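Local coordinates for galacto-N-biose/lacto-N-biose I transporter substrate-binding protein (Bifidobacterium longum, PDB 2Z8F) that serves as the solute-binding protein of an ABC transporter, capturing galacto-N-biose and lacto-N-biose I, and here holds lacto-N-tetraose, at residues I157-T162 / K168-Y173. Residues are numbered along the deposited sequence; the frame is centred on the assembly and turned at random.
Sequences IAAAKT and KYIMSY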
# COMPACT_ATOMS: atom_id res chain seq x y z
N ILE A 157 -8.70 18.33 14.59
CA ILE A 157 -9.66 17.75 15.53
C ILE A 157 -10.85 18.70 15.77
O ILE A 157 -12.00 18.26 15.77
CB ILE A 157 -8.94 17.32 16.85
CG1 ILE A 157 -8.01 16.13 16.58
CG2 ILE A 157 -9.96 16.98 17.95
CD1 ILE A 157 -6.96 15.84 17.67
N ALA A 158 -10.58 20.00 15.93
CA ALA A 158 -11.65 21.01 16.08
C ALA A 158 -12.59 21.02 14.87
O ALA A 158 -13.82 21.01 15.03
CB ALA A 158 -11.04 22.43 16.34
N ALA A 159 -12.01 21.02 13.67
CA ALA A 159 -12.79 20.98 12.43
C ALA A 159 -13.59 19.70 12.37
O ALA A 159 -14.76 19.70 11.94
CB ALA A 159 -11.88 21.11 11.23
N ALA A 160 -12.99 18.61 12.83
CA ALA A 160 -13.65 17.31 12.78
C ALA A 160 -14.88 17.25 13.69
O ALA A 160 -15.89 16.61 13.37
CB ALA A 160 -12.67 16.22 13.12
N LYS A 161 -14.78 17.89 14.85
CA LYS A 161 -15.91 17.96 15.78
C LYS A 161 -17.05 18.78 15.19
O LYS A 161 -18.21 18.38 15.32
CB LYS A 161 -15.47 18.54 17.13
CG LYS A 161 -14.64 17.57 17.99
CD LYS A 161 -13.93 18.37 19.12
CE LYS A 161 -13.05 17.44 19.96
NZ LYS A 161 -12.25 18.17 21.02
N THR A 162 -16.71 19.88 14.52
CA THR A 162 -17.70 20.71 13.81
C THR A 162 -18.42 19.86 12.77
O THR A 162 -19.65 19.89 12.69
CB THR A 162 -17.05 21.94 13.13
OG1 THR A 162 -16.47 22.79 14.13
CG2 THR A 162 -18.09 22.74 12.36
N LYS A 168 -21.40 14.79 9.46
CA LYS A 168 -20.38 14.59 8.42
C LYS A 168 -19.10 14.13 9.10
O LYS A 168 -18.89 14.41 10.28
CB LYS A 168 -20.10 15.89 7.67
CG LYS A 168 -21.28 16.47 6.86
CD LYS A 168 -21.63 15.56 5.70
CE LYS A 168 -22.41 16.33 4.65
NZ LYS A 168 -23.16 15.34 3.83
N TYR A 169 -18.23 13.44 8.36
CA TYR A 169 -16.96 12.96 8.95
C TYR A 169 -15.82 13.30 8.01
O TYR A 169 -15.86 12.95 6.84
CB TYR A 169 -17.05 11.46 9.28
CG TYR A 169 -18.27 11.22 10.16
CD1 TYR A 169 -18.24 11.52 11.52
CD2 TYR A 169 -19.49 10.82 9.60
CE1 TYR A 169 -19.40 11.38 12.33
CE2 TYR A 169 -20.66 10.68 10.40
CZ TYR A 169 -20.59 10.97 11.76
OH TYR A 169 -21.72 10.82 12.56
N ILE A 170 -14.81 14.02 8.53
CA ILE A 170 -13.65 14.37 7.73
C ILE A 170 -12.46 13.40 7.98
O ILE A 170 -11.36 13.65 7.49
CB ILE A 170 -13.22 15.84 7.91
CG1 ILE A 170 -12.73 16.13 9.34
CG2 ILE A 170 -14.39 16.79 7.52
CD1 ILE A 170 -12.00 17.53 9.49
N MET A 171 -12.71 12.33 8.74
CA MET A 171 -11.73 11.27 8.90
C MET A 171 -12.43 9.91 8.99
O MET A 171 -13.58 9.81 9.44
CB MET A 171 -10.86 11.54 10.15
CG MET A 171 -9.62 10.63 10.32
SD MET A 171 -8.57 10.45 8.86
CE MET A 171 -8.01 12.11 8.65
N SER A 172 -11.75 8.89 8.50
CA SER A 172 -12.13 7.51 8.80
C SER A 172 -11.07 6.84 9.66
O SER A 172 -9.87 7.15 9.55
CB SER A 172 -12.39 6.70 7.54
OG SER A 172 -11.17 6.38 6.86
N TYR A 173 -11.52 5.98 10.55
CA TYR A 173 -10.67 5.07 11.30
C TYR A 173 -10.95 3.68 10.73
O TYR A 173 -12.09 3.22 10.82
CB TYR A 173 -11.06 5.12 12.77
CG TYR A 173 -10.32 4.18 13.68
CD1 TYR A 173 -9.01 4.46 14.08
CD2 TYR A 173 -10.93 3.02 14.19
CE1 TYR A 173 -8.33 3.60 14.94
CE2 TYR A 173 -10.25 2.17 15.08
CZ TYR A 173 -8.94 2.47 15.45
OH TYR A 173 -8.24 1.65 16.32
O HOH W 1 -15.25 14.52 11.46
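I170 presses its side chain against A159 and A160 of helix 153-165, in one lobe of the periplasmic-binding-protein fold that this family of extracellular solute-binding proteins shares. After that helix the chain reverses direction, approaches it at I170, where the backbone bends out of extended form, and then moves away toward Y173; A160 and I170 are the closest pair of residues, with CA atoms 5.8 Å apart.

The apolar part of the contact rests on one branch of I170. I170 CD1 reaches the helix backbone itself, 3.6 Å from the A160 N, and also lies 4.0 Å from the A159 CB. One carbon further back, I170 CG1 packs on the A160 CB at 3.8 Å. With chi1 at 65°, CG1 sits between the backbone N and the carbonyl carbon of I170; chi2 near 168° extends the branch, and CD1 ends over the backbone at A160. The small alanine side chains are consistent with so close an approach. F156 and A163 of the same helix also touch I170, while L219 of helix 207-221 packs on A160.

Elsewhere in the fold, backbone hydrogen bonds pair Y169 of segment 168-173 with S243 and I245, and M171 with T226; Y134 OH bonds to I170 O.

No direct hydrogen bond joins the two segments, and the polar link runs through one water. This water donates to the A160 O at 2.9 Å and accepts from the I170 N at 3.0 Å.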